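Local coordinates for pentatricopeptide repeat-containing protein 10, chloroplastic (Zea mays, PDB 4M59) that binds two similar intergenic RNA regions in the chloroplast, by atpH and psaJ, and acts as a barrier to RNA decay, at residues N532-L535 / S536-K540; G542-S545 / K546-V550. The protein carries 4 engineered substitutions. All blocks are in the same frame, centred on the assembly; numbering follows the deposited sequence.

Overall arrangement
Interactions 1 and 2 follow one another along the chain, neither nesting nor crossing, and each is a local contact, the first along helix 528-539 and the second at the start of helix 544-555. Residues 532-540 come first, forming the later part of helix 528-539; a short connection then leads to residues 542-550, which lead into and begin helix 544-555. Both helices fall within the predicted fourteenth pentatricopeptide repeat and form its antiparallel hairpin, with the centres of the two contacts about 8 Å apart. The hairpin is joined by a probable hydrogen bond from Met543 N to Tyr538 O and by packing of Leu535 on Ala547. Interaction 1 is buried and meets the RNA, whereas interaction 2 lies at the surface, away from it.

Interaction 1 of 2, residues N532-L535 / S536-K540; sequences NSML and SIYAK. With nucleotides of chain C.
Met534 and Tyr538 meet one helical turn apart, in a buried i to i+4 contact on helix 528-539, the first helix of a pentatricopeptide repeat hairpin. The side chains lie alongside each other and point the same way. Met534 bends at both chi2 and chi3, which brings its CE to 3.4 Å from Tyr538 OH and 3.9 Å from Tyr538 CZ. The Tyr538 ring is set back along the helix by a first torsion that keeps CG beside its own backbone N (chi1 -72°), and Met534 O lies over one of its faces, 3.2 Å from CD2. That same oxygen accepts the backbone hydrogen bond from Tyr538 N. Beyond the ring, Tyr538 OH is hydrogen-bonded to Glu513 OE2 on helix 509-519, so the tyrosine fastens this helix to the preceding hairpin. A phenylalanine in its place would probably leave the Glu513 carboxylate without this partner and Met534 CE with less to lean on. Continuous alpha-helical bonding underlies the contact: Ser536 N reaches Asn532 O at 2.8 Å, while Ile537 N and Ala539 N bond to Ser533 O and Leu535 O respectively. Another side of the helix faces the RNA. Asn532 packs on an adenine base and holds Asp562 OD1 through ND2, consistent with the pair of positions by which PPR proteins read a nucleotide. Ser536 turns its hydroxyl to the backbone of the RNA, with OG 3.5 Å from C4' of U15 of chain C. Lys540, extended beyond CG, brings its CE within 3.3 Å of OP1 of U16 of chain C, while its NZ stands 3.9 Å from OP2 of U15 of chain C.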
loop_
_atom_site.group_PDB
_atom_site.type_symbol
_atom_site.label_atom_id
_atom_site.label_comp_id
_atom_site.label_asym_id
_atom_site.label_seq_id
_atom_site.Cartn_x
_atom_site.Cartn_y
_atom_site.Cartn_z
ATOM N N ASN A 532 6.975 -18.996 7.623
ATOM C CA ASN A 532 7.988 -19.657 6.812
ATOM C C ASN A 532 9.345 -19.759 7.469
ATOM O O ASN A 532 9.970 -20.806 7.460
ATOM C CB ASN A 532 8.154 -18.917 5.498
ATOM C CG ASN A 532 7.158 -19.335 4.478
ATOM O OD1 ASN A 532 6.498 -20.356 4.623
ATOM N ND2 ASN A 532 7.050 -18.568 3.419
ATOM N N SER A 533 9.801 -18.649 8.011
ATOM C CA SER A 533 11.061 -18.604 8.711
ATOM C C SER A 533 11.061 -19.647 9.795
ATOM O O SER A 533 12.034 -20.356 9.984
ATOM C CB SER A 533 11.232 -17.261 9.364
ATOM O OG SER A 533 10.899 -17.388 10.725
ATOM N N MET A 534 9.960 -19.741 10.518
ATOM C CA MET A 534 9.858 -20.742 11.557
ATOM C C MET A 534 9.900 -22.114 10.945
ATOM O O MET A 534 10.371 -23.056 11.551
ATOM C CB MET A 534 8.583 -20.562 12.360
ATOM C CG MET A 534 8.509 -19.250 13.067
ATOM S SD MET A 534 9.842 -19.002 14.219
ATOM C CE MET A 534 9.332 -20.101 15.512
ATOM N N LEU A 535 9.412 -22.226 9.728
ATOM C CA LEU A 535 9.365 -23.521 9.096
ATOM C C LEU A 535 10.737 -23.946 8.647
ATOM O O LEU A 535 11.074 -25.114 8.706
ATOM C CB LEU A 535 8.433 -23.490 7.904
ATOM C CG LEU A 535 8.226 -24.841 7.252
ATOM C CD1 LEU A 535 7.630 -25.749 8.259
ATOM C CD2 LEU A 535 7.316 -24.696 6.077
ATOM N N SER A 536 11.529 -22.984 8.197
ATOM C CA SER A 536 12.848 -23.290 7.680
ATOM C C SER A 536 13.842 -23.524 8.788
ATOM O O SER A 536 14.768 -24.305 8.641
ATOM C CB SER A 536 13.351 -22.169 6.788
ATOM O OG SER A 536 14.635 -22.471 6.297
ATOM N N ILE A 537 13.656 -22.846 9.907
ATOM C CA ILE A 537 14.562 -23.032 11.017
ATOM C C ILE A 537 14.350 -24.391 11.662
ATOM O O ILE A 537 15.304 -25.046 12.046
ATOM C CB ILE A 537 14.463 -21.887 12.040
ATOM C CG1 ILE A 537 15.592 -21.993 13.050
ATOM C CG2 ILE A 537 13.143 -21.885 12.744
ATOM C CD1 ILE A 537 16.944 -22.002 12.424
ATOM N N TYR A 538 13.101 -24.824 11.758
ATOM C CA TYR A 538 12.807 -26.125 12.331
ATOM C C TYR A 538 13.275 -27.185 11.370
ATOM O O TYR A 538 13.718 -28.254 11.770
ATOM C CB TYR A 538 11.307 -26.289 12.576
ATOM C CG TYR A 538 10.738 -25.474 13.708
ATOM C CD1 TYR A 538 11.534 -25.032 14.746
ATOM C CD2 TYR A 538 9.403 -25.146 13.735
ATOM C CE1 TYR A 538 11.006 -24.288 15.770
ATOM C CE2 TYR A 538 8.874 -24.399 14.756
ATOM C CZ TYR A 538 9.679 -23.975 15.769
ATOM O OH TYR A 538 9.139 -23.238 16.784
ATOM N N ALA A 539 13.160 -26.894 10.088
ATOM C CA ALA A 539 13.541 -27.846 9.075
ATOM C C ALA A 539 15.042 -27.951 9.014
ATOM O O ALA A 539 15.581 -29.011 8.741
ATOM C CB ALA A 539 13.002 -27.434 7.740
ATOM N N LYS A 540 15.725 -26.846 9.267
ATOM C CA LYS A 540 17.173 -26.863 9.255
ATOM C C LYS A 540 17.733 -27.707 10.389
ATOM O O LYS A 540 18.916 -28.023 10.413
ATOM C CB LYS A 540 17.739 -25.450 9.283
ATOM C CG LYS A 540 17.777 -24.806 7.921
ATOM C CD LYS A 540 18.199 -23.360 8.007
ATOM C CE LYS A 540 18.125 -22.705 6.652
ATOM N NZ LYS A 540 18.515 -21.284 6.712
ATOM P P U C 15 17.876 -18.054 3.612
ATOM O OP1 U C 15 17.030 -17.328 4.590
ATOM O OP2 U C 15 19.220 -18.534 4.014
ATOM O "O5'" U C 15 17.047 -19.296 3.055
ATOM C "C5'" U C 15 16.482 -20.263 3.960
ATOM C "C4'" U C 15 15.663 -21.281 3.203
ATOM O "O4'" U C 15 14.796 -20.604 2.259
ATOM C "C3'" U C 15 16.449 -22.258 2.342
ATOM O "O3'" U C 15 16.921 -23.349 3.120
ATOM C "C2'" U C 15 15.399 -22.717 1.335
ATOM O "O2'" U C 15 14.588 -23.771 1.813
ATOM C "C1'" U C 15 14.566 -21.446 1.143
ATOM N N1 U C 15 14.912 -20.705 -0.076
ATOM C C2 U C 15 14.249 -21.039 -1.240
ATOM O O2 U C 15 13.399 -21.911 -1.290
ATOM N N3 U C 15 14.620 -20.312 -2.343
ATOM C C4 U C 15 15.563 -19.309 -2.404
ATOM O O4 U C 15 15.782 -18.747 -3.478
ATOM C C5 U C 15 16.206 -19.023 -1.158
ATOM C C6 U C 15 15.867 -19.714 -0.064
ATOM P P U C 16 18.453 -23.788 3.026
ATOM O OP1 U C 16 18.734 -24.720 4.145
ATOM O OP2 U C 16 19.272 -22.561 2.870
ATOM O "O5'" U C 16 18.510 -24.609 1.663
ATOM C "C5'" U C 16 17.693 -25.778 1.474
ATOM C "C4'" U C 16 18.166 -26.562 0.273
ATOM O "O4'" U C 16 17.677 -25.930 -0.939
ATOM C "C3'" U C 16 19.674 -26.643 0.088
ATOM O "O3'" U C 16 20.218 -27.736 0.816
ATOM C "C2'" U C 16 19.800 -26.880 -1.411
ATOM O "O2'" U C 16 19.605 -28.230 -1.775
ATOM C "C1'" U C 16 18.662 -26.014 -1.954
ATOM N N1 U C 16 19.087 -24.651 -2.301
ATOM C C2 U C 16 19.569 -24.436 -3.578
ATOM O O2 U C 16 19.649 -25.321 -4.412
ATOM N N3 U C 16 19.951 -23.145 -3.838
ATOM C C4 U C 16 19.905 -22.070 -2.978
ATOM O O4 U C 16 20.288 -20.965 -3.366
ATOM C C5 U C 16 19.397 -22.373 -1.676
ATOM C C6 U C 16 19.015 -23.624 -1.388
#

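Interaction 2 of 2, residues G542-S545 / K546-V550; sequences GMYS and KATEV
Lys546, Ser545 and Thr548 carry the first turn of helix 544-555, the second helix of the PPR hairpin, where the chain enters through an inverse gamma turn centred on Met543 at the N-cap position. Lys546 follows Ser545 directly, and its aliphatic chain runs side by side with that of Met543, Lys546 CD resting 3.8 Å from Met543 CE. Bends at chi3 and chi4 fold the far end of the lysine instead of letting it stretch out. Both Met543 and Lys546 also touch Tyr538 on helix 528-539, so this side of the turn packs against the preceding helix. Ser545 contributes chiefly through its carbonyl: Thr548 OG1 donates to Ser545 O at 2.9 Å from above the carbonyl plane, and Glu549 N adds a weak bond to the same oxygen. Thr548 can do this because OG1 sits between its own backbone N and carbonyl carbon (chi1 63°), which directs the hydroxyl back along the helix. The same rotation places CG2 beside the backbone N and over the ring of Tyr544, making a CH-pi contact in which Thr548 CG2 lies 3.6 Å from the ring centroid. In the backbone, Ala547 N bonds to Met543 O and Thr548 N to Tyr544 O. Tyr544 is thus held to Thr548 both through its carbonyl and through its ring. The methyl stands 24° off the ring normal, and the ring atom nearest to Thr548 CG2 is Tyr544 CE1, at 3.3 Å.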
loop_
_atom_site.group_PDB
_atom_site.type_symbol
_atom_site.label_atom_id
_atom_site.label_comp_id
_atom_site.label_asym_id
_atom_site.label_seq_id
_atom_site.Cartn_x
_atom_site.Cartn_y
_atom_site.Cartn_z
ATOM N N GLY A 542 16.151 -31.244 12.891
ATOM C CA GLY A 542 15.310 -32.391 12.614
ATOM C C GLY A 542 13.906 -32.165 13.087
ATOM O O GLY A 542 13.102 -33.081 13.158
ATOM N N MET A 543 13.588 -30.912 13.329
ATOM C CA MET A 543 12.413 -30.584 14.103
ATOM C C MET A 543 11.134 -30.770 13.331
ATOM O O MET A 543 10.413 -29.839 13.075
ATOM C CB MET A 543 12.543 -29.186 14.657
ATOM C CG MET A 543 13.907 -28.939 15.180
ATOM S SD MET A 543 14.201 -27.351 15.879
ATOM C CE MET A 543 13.376 -27.587 17.403
ATOM N N TYR A 544 10.861 -32.018 13.009
ATOM C CA TYR A 544 9.718 -32.383 12.195
ATOM C C TYR A 544 8.438 -31.998 12.867
ATOM O O TYR A 544 7.601 -31.332 12.286
ATOM C CB TYR A 544 9.718 -33.882 11.964
ATOM C CG TYR A 544 8.520 -34.377 11.210
ATOM C CD1 TYR A 544 8.363 -34.097 9.872
ATOM C CD2 TYR A 544 7.542 -35.125 11.839
ATOM C CE1 TYR A 544 7.271 -34.546 9.180
ATOM C CE2 TYR A 544 6.449 -35.575 11.156
ATOM C CZ TYR A 544 6.319 -35.280 9.823
ATOM O OH TYR A 544 5.227 -35.727 9.124
ATOM N N SER A 545 8.290 -32.444 14.103
ATOM C CA SER A 545 7.075 -32.225 14.864
ATOM C C SER A 545 6.569 -30.804 14.785
ATOM O O SER A 545 5.438 -30.565 14.386
ATOM C CB SER A 545 7.298 -32.570 16.323
ATOM O OG SER A 545 6.421 -31.813 17.128
ATOM N N LYS A 546 7.412 -29.862 15.168
ATOM C CA LYS A 546 7.009 -28.475 15.203
ATOM C C LYS A 546 6.779 -27.953 13.809
ATOM O O LYS A 546 5.811 -27.252 13.556
ATOM C CB LYS A 546 8.063 -27.625 15.893
ATOM C CG LYS A 546 8.715 -28.296 17.064
ATOM C CD LYS A 546 9.570 -27.330 17.825
ATOM C CE LYS A 546 8.716 -26.263 18.419
ATOM N NZ LYS A 546 7.581 -26.877 19.136
ATOM N N ALA A 547 7.669 -28.305 12.901
ATOM C CA ALA A 547 7.623 -27.758 11.565
ATOM C C ALA A 547 6.292 -28.022 10.902
ATOM O O ALA A 547 5.685 -27.115 10.348
ATOM C CB ALA A 547 8.734 -28.315 10.745
ATOM N N THR A 548 5.830 -29.260 10.968
ATOM C CA THR A 548 4.568 -29.630 10.356
ATOM C C THR A 548 3.435 -28.904 11.044
ATOM O O THR A 548 2.426 -28.588 10.432
ATOM C CB THR A 548 4.312 -31.112 10.481
ATOM O OG1 THR A 548 4.205 -31.457 11.861
ATOM C CG2 THR A 548 5.454 -31.870 9.882
ATOM N N GLU A 549 3.610 -28.628 12.322
ATOM C CA GLU A 549 2.586 -27.939 13.067
ATOM C C GLU A 549 2.501 -26.512 12.595
ATOM O O GLU A 549 1.436 -25.923 12.592
ATOM C CB GLU A 549 2.883 -27.980 14.563
ATOM C CG GLU A 549 1.709 -28.428 15.407
ATOM C CD GLU A 549 2.044 -28.444 16.881
ATOM O OE1 GLU A 549 3.171 -28.052 17.237
ATOM O OE2 GLU A 549 1.183 -28.847 17.685
ATOM N N VAL A 550 3.633 -25.983 12.171
ATOM C CA VAL A 550 3.672 -24.635 11.651
ATOM C C VAL A 550 2.994 -24.557 10.300
ATOM O O VAL A 550 2.228 -23.665 10.038
ATOM C CB VAL A 550 5.103 -24.140 11.531
ATOM C CG1 VAL A 550 5.155 -22.800 10.894
ATOM C CG2 VAL A 550 5.710 -24.057 12.866
#